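Local atomic coordinates of beta-lactamase-related domain-containing protein (Bacteroides dorei DSM 17855, PDB entry 5TGF), a protein that is of uncharacterised function but is probably a beta-lactamase-like serine hydrolase, and can bind calcium. Residues Ile211-Leu214 / Lys215-His219; Leu203-Leu207 / Asn208-Arg212; Pro231-Val234 / Gln235-Ala239; Pro169-Glu173 / Leu174-Pro178; Ser326-Leu329 / Ser330-Val333. All blocks are in the same frame, centred on the assembly; numbering follows the deposited sequence.

How the interactions relate
Each of the five contacts lies within one helix or at its start, so none closes a long loop and none nests in or crosses another. From the N terminus, interaction 4 comes first, in helix 167-179. Interaction 2 starts helix 207-218 and interaction 1 continues it, the two overlapping at Ile211 and Arg212. Interaction 3 follows in helix 231-238, and interaction 5 opens helix 328-337 near the C terminus. Interaction 1 joins its neighbours: Phe213 packs on Ile175 of interaction 4, and Ile217 on Gln238 of interaction 3. Interaction 5 stands apart, against the six-stranded sheet and helix 11-22, its centre about 30 Å from that of interaction 4.

Interaction 1 of 5, residues Ile211-Leu214 / Lys215-His219; sequences IRFL and KMIYH
Ile217 lays its CG1 over one face of the Phe213 ring, one turn back in the helix. This CH-pi contact puts Ile217 CG1 4.0 Å from the centroid of the Phe213 ring, displaced toward the rim so that Phe213 CZ is the nearest ring atom. The selenomethionine Met216 reaches the same ring obliquely: its chain bends beyond CG and brings CE within 3.7 Å of Phe213 CE1. With CG opposite the backbone N (chi1 174°), Phe213 leans along the helix toward both partners. The main chain beneath is regular, Ile217 N donating to Phe213 O at 3.1 Å and Tyr218 N to Leu214 O at 2.7 Å. Helix 207-218 is packed between the six-stranded antiparallel sheet and helix 60-74, which suits its large apolar residues. Leu214 meets Tyr303, Phe305 and Pro294 of the sheet as well as Trp62, while Phe213 stacks edge-to-face with Trp62 and with Tyr210. On the exposed flank Lys215 is extended, and Arg212 NH1 bonds to Leu179 O.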
loop_
_atom_site.group_PDB
_atom_site.type_symbol
_atom_site.label_atom_id
_atom_site.label_comp_id
_atom_site.label_asym_id
_atom_site.label_seq_id
_atom_site.Cartn_x
_atom_site.Cartn_y
_atom_site.Cartn_z
ATOM N N ILE A 211 -6.918 -8.953 -5.940
ATOM C CA ILE A 211 -7.511 -8.575 -7.227
ATOM C C ILE A 211 -8.927 -7.994 -7.031
ATOM O O ILE A 211 -9.307 -7.079 -7.741
ATOM C CB ILE A 211 -7.495 -9.793 -8.198
ATOM C CG1 ILE A 211 -6.101 -9.930 -8.838
ATOM C CG2 ILE A 211 -8.502 -9.648 -9.335
ATOM C CD1 ILE A 211 -5.763 -8.835 -9.862
ATOM N N ARG A 212 -9.705 -8.539 -6.093
ATOM C CA ARG A 212 -11.035 -7.967 -5.791
ATOM C C ARG A 212 -10.953 -6.548 -5.287
ATOM O O ARG A 212 -11.758 -5.674 -5.695
ATOM C CB ARG A 212 -11.832 -8.827 -4.787
ATOM C CG ARG A 212 -12.140 -10.235 -5.274
ATOM C CD ARG A 212 -12.505 -11.142 -4.110
ATOM N NE ARG A 212 -12.887 -12.458 -4.594
ATOM C CZ ARG A 212 -14.128 -12.825 -4.865
ATOM N NH1 ARG A 212 -15.133 -12.013 -4.629
ATOM N NH2 ARG A 212 -14.359 -14.022 -5.352
ATOM N N PHE A 213 -9.979 -6.298 -4.407
ATOM C CA PHE A 213 -9.689 -4.963 -3.912
ATOM C C PHE A 213 -9.344 -3.972 -5.039
ATOM O O PHE A 213 -9.895 -2.879 -5.080
ATOM C CB PHE A 213 -8.504 -5.019 -2.907
ATOM C CG PHE A 213 -8.040 -3.664 -2.458
ATOM C CD1 PHE A 213 -8.794 -2.915 -1.580
ATOM C CD2 PHE A 213 -6.888 -3.089 -2.999
ATOM C CE1 PHE A 213 -8.400 -1.638 -1.204
ATOM C CE2 PHE A 213 -6.477 -1.804 -2.627
ATOM C CZ PHE A 213 -7.240 -1.073 -1.726
ATOM N N LEU A 214 -8.416 -4.362 -5.912
ATOM C CA LEU A 214 -7.961 -3.502 -7.019
ATOM C C LEU A 214 -9.109 -3.183 -8.019
ATOM O O LEU A 214 -9.257 -2.040 -8.459
ATOM C CB LEU A 214 -6.792 -4.151 -7.751
ATOM C CG LEU A 214 -5.422 -4.088 -7.057
ATOM C CD1 LEU A 214 -4.428 -4.935 -7.828
ATOM C CD2 LEU A 214 -4.937 -2.662 -6.890
ATOM N N LYS A 215 -9.957 -4.172 -8.278
ATOM C CA LYS A 215 -11.145 -3.964 -9.119
ATOM C C LYS A 215 -12.024 -2.857 -8.537
ATOM O O LYS A 215 -12.458 -1.944 -9.259
ATOM C CB LYS A 215 -11.938 -5.260 -9.257
ATOM C CG LYS A 215 -13.132 -5.177 -10.215
ATOM C CD LYS A 215 -13.994 -6.431 -10.218
ATOM C CE LYS A 215 -15.159 -6.259 -11.209
ATOM N NZ LYS A 215 -16.062 -7.439 -11.221
HETATM N N MSE A 216 -12.293 -2.929 -7.239
HETATM C CA MSE A 216 -13.015 -1.882 -6.534
HETATM C C MSE A 216 -12.380 -0.532 -6.719
HETATM O O MSE A 216 -13.074 0.451 -6.989
HETATM C CB MSE A 216 -13.165 -2.252 -5.055
HETATM C CG MSE A 216 -14.038 -1.246 -4.289
HETATM SE SE MSE A 216 -12.960 0.182 -3.455
HETATM C CE MSE A 216 -11.915 -0.898 -2.173
ATOM N N ILE A 217 -11.063 -0.425 -6.502
ATOM C CA ILE A 217 -10.386 0.845 -6.646
ATOM C C ILE A 217 -10.465 1.343 -8.092
ATOM O O ILE A 217 -10.647 2.546 -8.328
ATOM C CB ILE A 217 -8.886 0.725 -6.197
ATOM C CG1 ILE A 217 -8.816 0.458 -4.692
ATOM C CG2 ILE A 217 -8.112 1.981 -6.486
ATOM C CD1 ILE A 217 -9.276 1.597 -3.802
ATOM N N TYR A 218 -10.258 0.434 -9.032
ATOM C CA TYR A 218 -10.279 0.744 -10.464
ATOM C C TYR A 218 -11.636 1.320 -10.891
ATOM O O TYR A 218 -11.701 2.155 -11.792
ATOM C CB TYR A 218 -9.961 -0.501 -11.302
ATOM C CG TYR A 218 -9.903 -0.178 -12.791
ATOM C CD1 TYR A 218 -8.764 0.390 -13.345
ATOM C CD2 TYR A 218 -10.988 -0.435 -13.639
ATOM C CE1 TYR A 218 -8.702 0.739 -14.691
ATOM C CE2 TYR A 218 -10.920 -0.129 -14.997
ATOM C CZ TYR A 218 -9.764 0.477 -15.500
ATOM O OH TYR A 218 -9.623 0.789 -16.827
ATOM N N HIS A 219 -12.706 0.861 -10.269
ATOM C CA HIS A 219 -14.031 1.404 -10.508
ATOM C C HIS A 219 -14.424 2.532 -9.540
ATOM O O HIS A 219 -15.620 2.749 -9.250
ATOM C CB HIS A 219 -15.040 0.266 -10.504
ATOM C CG HIS A 219 -14.871 -0.677 -11.650
ATOM N ND1 HIS A 219 -15.163 -0.325 -12.946
ATOM C CD2 HIS A 219 -14.400 -1.942 -11.704
ATOM C CE1 HIS A 219 -14.893 -1.336 -13.750
ATOM N NE2 HIS A 219 -14.435 -2.333 -13.020
#

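Interaction 2 of 5, residues Leu203-Leu207 / Asn208-Arg212; sequences LCTTL and NDYIR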
loop_
_atom_site.group_PDB
_atom_site.type_symbol
_atom_site.label_atom_id
_atom_site.label_comp_id
_atom_site.label_asym_id
_atom_site.label_seq_id
_atom_site.Cartn_x
_atom_site.Cartn_y
_atom_site.Cartn_z
ATOM N N LEU A 203 -0.270 -7.033 6.419
ATOM C CA LEU A 203 -1.279 -7.697 5.593
ATOM C C LEU A 203 -0.825 -9.063 5.069
ATOM O O LEU A 203 0.282 -9.225 4.491
ATOM C CB LEU A 203 -1.712 -6.797 4.416
ATOM C CG LEU A 203 -2.808 -7.427 3.538
ATOM C CD1 LEU A 203 -4.118 -7.598 4.307
ATOM C CD2 LEU A 203 -3.095 -6.594 2.304
ATOM N N CYS A 204 -1.656 -10.055 5.357
ATOM C CA CYS A 204 -1.589 -11.374 4.745
ATOM C C CYS A 204 -2.781 -11.485 3.779
ATOM O O CYS A 204 -3.897 -11.171 4.176
ATOM C CB CYS A 204 -1.697 -12.429 5.839
ATOM S SG CYS A 204 -1.340 -14.113 5.281
ATOM N N THR A 205 -2.529 -11.874 2.524
ATOM C CA THR A 205 -3.572 -11.921 1.507
ATOM C C THR A 205 -3.273 -12.970 0.421
ATOM O O THR A 205 -2.375 -13.772 0.547
ATOM C CB THR A 205 -3.821 -10.521 0.921
ATOM O OG1 THR A 205 -5.079 -10.471 0.222
ATOM C CG2 THR A 205 -2.706 -10.075 0.024
ATOM N N THR A 206 -4.123 -13.008 -0.589
ATOM C CA THR A 206 -3.958 -13.940 -1.708
ATOM C C THR A 206 -4.073 -13.148 -2.997
ATOM O O THR A 206 -4.595 -12.028 -3.000
ATOM C CB THR A 206 -5.046 -15.021 -1.677
ATOM O OG1 THR A 206 -6.328 -14.403 -1.814
ATOM C CG2 THR A 206 -5.039 -15.792 -0.356
ATOM N N LEU A 207 -3.702 -13.770 -4.110
ATOM C CA LEU A 207 -3.928 -13.174 -5.410
ATOM C C LEU A 207 -5.416 -12.877 -5.632
ATOM O O LEU A 207 -5.752 -11.744 -6.018
ATOM C CB LEU A 207 -3.435 -14.079 -6.526
ATOM C CG LEU A 207 -3.708 -13.565 -7.953
ATOM C CD1 LEU A 207 -2.876 -12.313 -8.213
ATOM C CD2 LEU A 207 -3.472 -14.622 -9.020
ATOM N N ASN A 208 -6.295 -13.854 -5.333
ATOM C CA ASN A 208 -7.724 -13.703 -5.608
ATOM C C ASN A 208 -8.333 -12.605 -4.748
ATOM O O ASN A 208 -9.083 -11.790 -5.256
ATOM C CB ASN A 208 -8.482 -15.032 -5.416
ATOM C CG ASN A 208 -8.138 -16.061 -6.483
ATOM O OD1 ASN A 208 -7.660 -15.716 -7.573
ATOM N ND2 ASN A 208 -8.323 -17.347 -6.155
ATOM N N ASP A 209 -7.953 -12.536 -3.470
ATOM C CA ASP A 209 -8.441 -11.487 -2.592
ATOM C C ASP A 209 -8.014 -10.104 -3.073
ATOM O O ASP A 209 -8.839 -9.195 -3.162
ATOM C CB ASP A 209 -7.977 -11.703 -1.161
ATOM C CG ASP A 209 -8.837 -12.695 -0.413
ATOM O OD1 ASP A 209 -9.713 -13.375 -1.035
ATOM O OD2 ASP A 209 -8.634 -12.770 0.812
ATOM N N TYR A 210 -6.725 -9.914 -3.359
ATOM C CA TYR A 210 -6.243 -8.563 -3.626
ATOM C C TYR A 210 -6.731 -8.046 -4.992
ATOM O O TYR A 210 -6.969 -6.855 -5.173
ATOM C CB TYR A 210 -4.692 -8.518 -3.557
ATOM C CG TYR A 210 -4.120 -7.161 -3.234
ATOM C CD1 TYR A 210 -4.071 -6.158 -4.194
ATOM C CD2 TYR A 210 -3.570 -6.885 -1.985
ATOM C CE1 TYR A 210 -3.495 -4.933 -3.923
ATOM C CE2 TYR A 210 -3.050 -5.631 -1.695
ATOM C CZ TYR A 210 -3.017 -4.664 -2.658
ATOM O OH TYR A 210 -2.535 -3.412 -2.363
ATOM N N ILE A 211 -6.918 -8.953 -5.940
ATOM C CA ILE A 211 -7.511 -8.575 -7.227
ATOM C C ILE A 211 -8.927 -7.994 -7.031
ATOM O O ILE A 211 -9.307 -7.079 -7.741
ATOM C CB ILE A 211 -7.495 -9.793 -8.198
ATOM C CG1 ILE A 211 -6.101 -9.930 -8.838
ATOM C CG2 ILE A 211 -8.502 -9.648 -9.335
ATOM C CD1 ILE A 211 -5.763 -8.835 -9.862
ATOM N N ARG A 212 -9.705 -8.539 -6.093
ATOM C CA ARG A 212 -11.035 -7.967 -5.791
ATOM C C ARG A 212 -10.953 -6.548 -5.287
ATOM O O ARG A 212 -11.758 -5.674 -5.695
ATOM C CB ARG A 212 -11.832 -8.827 -4.787
ATOM C CG ARG A 212 -12.140 -10.235 -5.274
ATOM C CD ARG A 212 -12.505 -11.142 -4.110
ATOM N NE ARG A 212 -12.887 -12.458 -4.594
ATOM C CZ ARG A 212 -14.128 -12.825 -4.865
ATOM N NH1 ARG A 212 -15.133 -12.013 -4.629
ATOM N NH2 ARG A 212 -14.359 -14.022 -5.352
HETATM O O HOH W 1 -8.254 -16.273 -1.776
#
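Thr206 caps the N-terminal end of helix 207-218, where the chain leaves the short strand 204-205, its hydroxyl oxygen accepting from the backbone N-H of Asp209. This bond, Asp209 N to Thr206 OG1, is nearly straight at 3.0 Å; a Thr206 chi1 of 62° sets the hydroxyl between backbone N and carbonyl carbon, turned to the first helical turn. A water lies 2.7 Å from Thr206 OG1 and bonds weakly to Asp209 OD1. The Asp209 carboxylate is held chiefly by the earlier loop that follows helix 167-179: OD1 takes Thr182 N, and OD2 takes His183 N and Ser184 OG. Such buried donors would favour the charged form. Beyond the cap, Leu203 CD2 (4.1 Å from Tyr210 CE2) and Thr205 CG2 (3.9 Å from Tyr210 CD2) border the Tyr210 ring at its edge, while Tyr210 OH bonds to Ala59 O. Leu207 and Ile211 run side by side onto the sheet. A threonine N-cap accepting from the third residue after it is the classic opening of an alpha-helix.

Interaction 3 of 5, residues Pro231-Val234 / Gln235-Ala239; sequences PETV and QTMQA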
loop_
_atom_site.group_PDB
_atom_site.type_symbol
_atom_site.label_atom_id
_atom_site.label_comp_id
_atom_site.label_asym_id
_atom_site.label_seq_id
_atom_site.Cartn_x
_atom_site.Cartn_y
_atom_site.Cartn_z
ATOM N N PRO A 231 -16.557 8.067 -4.486
ATOM C CA PRO A 231 -15.655 8.445 -5.569
ATOM C C PRO A 231 -14.658 9.501 -5.162
ATOM O O PRO A 231 -13.469 9.396 -5.527
ATOM C CB PRO A 231 -16.600 8.997 -6.649
ATOM C CG PRO A 231 -17.915 8.371 -6.366
ATOM C CD PRO A 231 -17.979 8.222 -4.874
ATOM N N GLU A 232 -15.096 10.482 -4.366
ATOM C CA GLU A 232 -14.186 11.537 -3.913
ATOM C C GLU A 232 -13.061 11.023 -3.018
ATOM O O GLU A 232 -11.971 11.578 -2.988
ATOM C CB GLU A 232 -14.932 12.664 -3.185
ATOM C CG GLU A 232 -15.806 12.215 -2.035
ATOM C CD GLU A 232 -17.263 11.980 -2.452
ATOM O OE1 GLU A 232 -17.522 11.603 -3.633
ATOM O OE2 GLU A 232 -18.133 12.135 -1.564
ATOM N N THR A 233 -13.356 9.986 -2.257
ATOM C CA THR A 233 -12.385 9.384 -1.340
ATOM C C THR A 233 -11.281 8.681 -2.130
ATOM O O THR A 233 -10.105 8.904 -1.863
ATOM C CB THR A 233 -13.107 8.437 -0.408
ATOM O OG1 THR A 233 -14.073 9.198 0.340
ATOM C CG2 THR A 233 -12.114 7.702 0.533
ATOM N N VAL A 234 -11.674 7.911 -3.139
ATOM C CA VAL A 234 -10.693 7.286 -4.029
ATOM C C VAL A 234 -9.816 8.344 -4.717
ATOM O O VAL A 234 -8.578 8.171 -4.821
ATOM C CB VAL A 234 -11.344 6.340 -5.060
ATOM C CG1 VAL A 234 -10.267 5.682 -5.902
ATOM C CG2 VAL A 234 -12.194 5.276 -4.370
ATOM N N GLN A 235 -10.432 9.439 -5.186
ATOM C CA GLN A 235 -9.675 10.514 -5.815
ATOM C C GLN A 235 -8.658 11.153 -4.860
ATOM O O GLN A 235 -7.489 11.372 -5.226
ATOM C CB GLN A 235 -10.594 11.573 -6.416
ATOM C CG GLN A 235 -11.315 11.094 -7.664
ATOM C CD GLN A 235 -10.350 10.600 -8.745
ATOM O OE1 GLN A 235 -10.270 9.396 -9.028
ATOM N NE2 GLN A 235 -9.570 11.523 -9.313
ATOM N N THR A 236 -9.076 11.376 -3.626
ATOM C CA THR A 236 -8.196 11.956 -2.596
ATOM C C THR A 236 -7.037 10.987 -2.267
ATOM O O THR A 236 -5.907 11.431 -2.103
ATOM C CB THR A 236 -8.986 12.303 -1.321
ATOM O OG1 THR A 236 -9.909 13.374 -1.631
ATOM C CG2 THR A 236 -8.054 12.758 -0.185
HETATM N N MSE A 237 -7.313 9.683 -2.233
HETATM C CA MSE A 237 -6.262 8.697 -1.991
HETATM C C MSE A 237 -5.190 8.741 -3.071
HETATM O O MSE A 237 -4.033 8.357 -2.830
HETATM C CB MSE A 237 -6.872 7.285 -1.906
HETATM C CG MSE A 237 -7.692 6.988 -0.631
HETATM SE SE MSE A 237 -8.692 5.304 -0.917
HETATM C CE MSE A 237 -7.144 4.050 -0.914
ATOM N N GLN A 238 -5.602 9.072 -4.287
ATOM C CA GLN A 238 -4.723 9.118 -5.474
ATOM C C GLN A 238 -4.114 10.480 -5.769
ATOM O O GLN A 238 -3.298 10.598 -6.696
ATOM C CB GLN A 238 -5.500 8.588 -6.691
ATOM C CG GLN A 238 -5.933 7.151 -6.520
ATOM C CD GLN A 238 -6.721 6.590 -7.695
ATOM O OE1 GLN A 238 -6.867 7.242 -8.738
ATOM N NE2 GLN A 238 -7.140 5.336 -7.574
ATOM N N ALA A 239 -4.501 11.505 -5.011
ATOM C CA ALA A 239 -4.003 12.869 -5.227
ATOM C C ALA A 239 -2.613 13.045 -4.623
ATOM O O ALA A 239 -2.189 12.278 -3.785
ATOM C CB ALA A 239 -4.944 13.904 -4.588
#
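Val234 and Gln238 lie side by side one helical turn apart, both pointing the same way. With Val234 CG1 trans to the backbone N (chi1 -177°), that methyl comes within 3.6 Å of Gln238 NE2. Gln238 is straight beyond CG (chi2 179°), which carries its amide past the valine; its other end, OE1, bonds to Lys298 NZ. A glutamine suits this place because its methylenes can pack on the helix while its amide reaches a charged partner. Gln238 CG also rests 3.3 Å from Val234 O, an oxygen that accepts Gln238 N through a noticeably bent bond (137°), as the helix runs out.

On another flank, Met237, a selenomethionine, keeps CG 3.3 Å from Thr233 O and bends only near its tip, which takes it toward Trp62, Ala65 and Ala66 of helix 60-74. Gln235 instead folds at chi2, its CG lying 3.5 Å from Pro231 O. Thr236 places OG1 3.1 Å from Glu232 O, the oxygen that also accepts Thr236 N. Proline is at home in Pro231's position, since the first helical turn requires no N-H from it. Thr233 OG1 bonds to Asp73 OD1, and the Thr233 side chain is about 5 Å from that of Val72, a residue that binds calcium, though none is bound here. The arrangement is a short two-turn amphipathic helix, packed on helix 60-74 close to the residues of the calcium site.

Interaction 4 of 5, residues Pro169-Glu173 / Leu174-Pro178; sequences PLFQE and LIAAP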
loop_
_atom_site.group_PDB
_atom_site.type_symbol
_atom_site.label_atom_id
_atom_site.label_comp_id
_atom_site.label_asym_id
_atom_site.label_seq_id
_atom_site.Cartn_x
_atom_site.Cartn_y
_atom_site.Cartn_z
ATOM N N PRO A 169 -11.128 -5.884 12.803
ATOM C CA PRO A 169 -12.555 -6.092 12.550
ATOM C C PRO A 169 -13.143 -5.076 11.585
ATOM O O PRO A 169 -13.988 -5.453 10.748
ATOM C CB PRO A 169 -13.192 -5.929 13.938
ATOM C CG PRO A 169 -12.134 -6.220 14.893
ATOM C CD PRO A 169 -10.801 -6.011 14.230
ATOM N N LEU A 170 -12.659 -3.842 11.627
ATOM C CA LEU A 170 -13.066 -2.842 10.647
ATOM C C LEU A 170 -12.717 -3.226 9.218
ATOM O O LEU A 170 -13.513 -3.052 8.298
ATOM C CB LEU A 170 -12.478 -1.472 10.970
ATOM C CG LEU A 170 -13.108 -0.739 12.151
ATOM C CD1 LEU A 170 -12.257 0.475 12.432
ATOM C CD2 LEU A 170 -14.567 -0.341 11.816
ATOM N N PHE A 171 -11.517 -3.756 9.019
ATOM C CA PHE A 171 -11.127 -4.204 7.697
ATOM C C PHE A 171 -12.098 -5.255 7.180
ATOM O O PHE A 171 -12.476 -5.218 6.015
ATOM C CB PHE A 171 -9.715 -4.788 7.730
ATOM C CG PHE A 171 -9.329 -5.519 6.473
ATOM C CD1 PHE A 171 -9.443 -4.919 5.227
ATOM C CD2 PHE A 171 -8.808 -6.802 6.551
ATOM C CE1 PHE A 171 -9.099 -5.623 4.074
ATOM C CE2 PHE A 171 -8.490 -7.497 5.418
ATOM C CZ PHE A 171 -8.608 -6.887 4.170
ATOM N N GLN A 172 -12.465 -6.212 8.030
ATOM C CA GLN A 172 -13.354 -7.284 7.609
ATOM C C GLN A 172 -14.755 -6.708 7.337
ATOM O O GLN A 172 -15.362 -7.050 6.354
ATOM C CB GLN A 172 -13.431 -8.400 8.657
ATOM C CG GLN A 172 -12.087 -9.102 8.959
ATOM C CD GLN A 172 -11.478 -9.807 7.749
ATOM O OE1 GLN A 172 -12.182 -10.239 6.824
ATOM N NE2 GLN A 172 -10.166 -10.011 7.801
ATOM N N GLU A 173 -15.228 -5.824 8.193
ATOM C CA GLU A 173 -16.592 -5.293 8.041
ATOM C C GLU A 173 -16.726 -4.402 6.787
ATOM O O GLU A 173 -17.649 -4.586 5.985
ATOM C CB GLU A 173 -17.023 -4.545 9.294
ATOM C CG GLU A 173 -18.392 -3.880 9.158
ATOM C CD GLU A 173 -18.682 -2.854 10.246
ATOM O OE1 GLU A 173 -17.922 -2.780 11.244
ATOM O OE2 GLU A 173 -19.685 -2.108 10.097
ATOM N N LEU A 174 -15.773 -3.499 6.593
ATOM C CA LEU A 174 -15.899 -2.407 5.622
ATOM C C LEU A 174 -15.290 -2.676 4.236
ATOM O O LEU A 174 -15.680 -2.042 3.262
ATOM C CB LEU A 174 -15.247 -1.144 6.201
ATOM C CG LEU A 174 -15.860 -0.586 7.474
ATOM C CD1 LEU A 174 -15.134 0.667 7.903
ATOM C CD2 LEU A 174 -17.347 -0.293 7.288
ATOM N N ILE A 175 -14.304 -3.573 4.160
ATOM C CA ILE A 175 -13.658 -3.858 2.901
ATOM C C ILE A 175 -13.722 -5.342 2.519
ATOM O O ILE A 175 -14.140 -5.684 1.403
ATOM C CB ILE A 175 -12.194 -3.358 2.900
ATOM C CG1 ILE A 175 -12.093 -1.846 3.219
ATOM C CG2 ILE A 175 -11.484 -3.721 1.603
ATOM C CD1 ILE A 175 -12.668 -0.906 2.180
ATOM N N ALA A 176 -13.233 -6.235 3.382
ATOM C CA ALA A 176 -13.061 -7.639 2.978
ATOM C C ALA A 176 -14.405 -8.370 2.738
ATOM O O ALA A 176 -14.600 -8.989 1.693
ATOM C CB ALA A 176 -12.217 -8.409 3.978
ATOM N N ALA A 177 -15.308 -8.301 3.708
ATOM C CA ALA A 177 -16.615 -8.942 3.547
ATOM C C ALA A 177 -17.439 -8.422 2.342
ATOM O O ALA A 177 -17.848 -9.212 1.524
ATOM C CB ALA A 177 -17.401 -8.867 4.837
ATOM N N PRO A 178 -17.588 -7.097 2.176
ATOM C CA PRO A 178 -18.359 -6.608 1.022
ATOM C C PRO A 178 -17.755 -6.939 -0.335
ATOM O O PRO A 178 -18.494 -7.117 -1.309
ATOM C CB PRO A 178 -18.377 -5.102 1.215
ATOM C CG PRO A 178 -18.037 -4.863 2.629
ATOM C CD PRO A 178 -17.211 -6.008 3.085
#
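A pi-type turn widens helix 167-179 where Phe171 meets Ile175 and Ala176. Phe171 O accepts two backbone bonds: Ile175 N at 3.1 Å, from above the carbonyl plane, and Ala176 N at 2.9 Å, in that plane and almost straight (174°). The extra residue shifts the pattern, so that Ala177 N donates to Gln172 O five residues back. At Pro178 there is no N-H to give, and its CD lies 3.3 Å from Glu173 O instead. The helix kinks here, the axes of 169-173 and 174-178 differing in direction by 41°.

The side chains follow the widened turn. Ala176 CB sits over one face of the Phe171 ring, 4.2 Å from its centroid in a CH-pi contact, and the small methyl suits so close a position. Ile175 CG2 approaches the same ring obliquely, 3.9 Å from Phe171 CE1. Leu170 and Leu174 run side by side, CD2 of the first 4.1 Å from CD1 of the second, and Leu174 goes on to Val71 and Arg74 of helix 60-74. Gln172 bends so that OE1 is 3.4 Å from Ala176 CB, while NE2 bonds to Glu168 OE2 and Ser184 O. Glu173, on the exposed side, forms a salt bridge with Lys165. One carbonyl serving two donors keeps the bulge bonded, while the proline, lacking an N-H, ends the run of shifted bonds at the kink.

Interaction 5 of 5, residues Ser326-Leu329 / Ser330-Val333; sequences SPVL and SETV
The chain enters helix 328-337 through Pro327, whose carbonyl O accepts Glu331 N at 3.0 Å; two residues on, Val333 N donates likewise to Leu329 O. Between them Val328 O is gripped twice by Thr332: the backbone N donates at 2.9 Å, and OG1 at a short 2.6 Å. The two donors approach from opposite faces of the carbonyl plane. Thr332 OG1 can do this because chi1 of -54° turns it beside its own backbone N, back along the helix. A beta-branched threonine suits the place: while OG1 returns to the helix, the Thr332 side chain also packs on Ile16 of helix 11-22. Val328 lies alongside it, with CG2 3.8 Å from Thr332 OG1 and 4.0 Å from Glu331 OE2, the end of an extended glutamate on the exposed flank. Ser330 OG is 3.1 Å from Pro327 O and bonds to Tyr293 OH of the sheet. Leu329 packs against Tyr293, Leu13 and Trp20, so the helix is joined to both the sheet and helix 11-22. Bonding to the main chain satisfies the buried threonine hydroxyl within its own helix, whereas the buried serine hydroxyl links the helix to the sheet.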
loop_
_atom_site.group_PDB
_atom_site.type_symbol
_atom_site.label_atom_id
_atom_site.label_comp_id
_atom_site.label_asym_id
_atom_site.label_seq_id
_atom_site.Cartn_x
_atom_site.Cartn_y
_atom_site.Cartn_z
ATOM N N SER A 326 10.410 -4.189 -9.226
ATOM C CA SER A 326 9.019 -4.569 -9.477
ATOM C C SER A 326 8.289 -3.851 -10.617
ATOM O O SER A 326 7.523 -4.495 -11.355
ATOM C CB SER A 326 8.232 -4.381 -8.188
ATOM O OG SER A 326 8.763 -5.269 -7.211
ATOM N N PRO A 327 8.529 -2.531 -10.814
ATOM C CA PRO A 327 7.854 -1.891 -11.954
ATOM C C PRO A 327 8.223 -2.432 -13.326
ATOM O O PRO A 327 7.576 -2.025 -14.301
ATOM C CB PRO A 327 8.324 -0.415 -11.881
ATOM C CG PRO A 327 8.817 -0.239 -10.532
ATOM C CD PRO A 327 9.291 -1.556 -10.014
ATOM N N VAL A 328 9.185 -3.347 -13.435
ATOM C CA VAL A 328 9.355 -4.077 -14.723
ATOM C C VAL A 328 8.051 -4.791 -15.129
ATOM O O VAL A 328 7.769 -4.986 -16.325
ATOM C CB VAL A 328 10.559 -5.048 -14.741
ATOM C CG1 VAL A 328 10.271 -6.292 -13.930
ATOM C CG2 VAL A 328 10.917 -5.440 -16.170
ATOM N N LEU A 329 7.218 -5.135 -14.144
ATOM C CA LEU A 329 5.986 -5.846 -14.421
ATOM C C LEU A 329 4.955 -4.954 -15.128
ATOM O O LEU A 329 4.367 -5.323 -16.148
ATOM C CB LEU A 329 5.383 -6.379 -13.116
ATOM C CG LEU A 329 6.184 -7.490 -12.463
ATOM C CD1 LEU A 329 5.788 -7.598 -10.990
ATOM C CD2 LEU A 329 5.974 -8.807 -13.201
ATOM N N SER A 330 4.731 -3.773 -14.581
ATOM C CA SER A 330 3.819 -2.815 -15.213
ATOM C C SER A 330 4.397 -2.289 -16.542
ATOM O O SER A 330 3.647 -2.085 -17.489
ATOM C CB SER A 330 3.500 -1.663 -14.265
ATOM O OG SER A 330 4.687 -1.205 -13.642
ATOM N N GLU A 331 5.709 -2.127 -16.618
ATOM C CA GLU A 331 6.346 -1.663 -17.866
ATOM C C GLU A 331 6.116 -2.684 -18.970
ATOM O O GLU A 331 5.764 -2.329 -20.107
ATOM C CB GLU A 331 7.872 -1.517 -17.662
ATOM C CG GLU A 331 8.650 -1.041 -18.884
ATOM C CD GLU A 331 10.160 -1.007 -18.664
ATOM O OE1 GLU A 331 10.823 -0.059 -19.099
ATOM O OE2 GLU A 331 10.702 -1.921 -18.035
ATOM N N THR A 332 6.303 -3.963 -18.635
ATOM C CA THR A 332 6.174 -5.055 -19.613
ATOM C C THR A 332 4.714 -5.232 -20.028
ATOM O O THR A 332 4.402 -5.426 -21.223
ATOM C CB THR A 332 6.778 -6.349 -19.068
ATOM O OG1 THR A 332 8.137 -6.142 -18.644
ATOM C CG2 THR A 332 6.767 -7.479 -20.122
ATOM N N VAL A 333 3.791 -5.096 -19.092
ATOM C CA VAL A 333 2.357 -5.091 -19.442
ATOM C C VAL A 333 1.989 -3.922 -20.355
ATOM O O VAL A 333 1.263 -4.084 -21.347
ATOM C CB VAL A 333 1.450 -5.164 -18.208
ATOM C CG1 VAL A 333 -0.004 -4.916 -18.529
ATOM C CG2 VAL A 333 1.612 -6.509 -17.503
#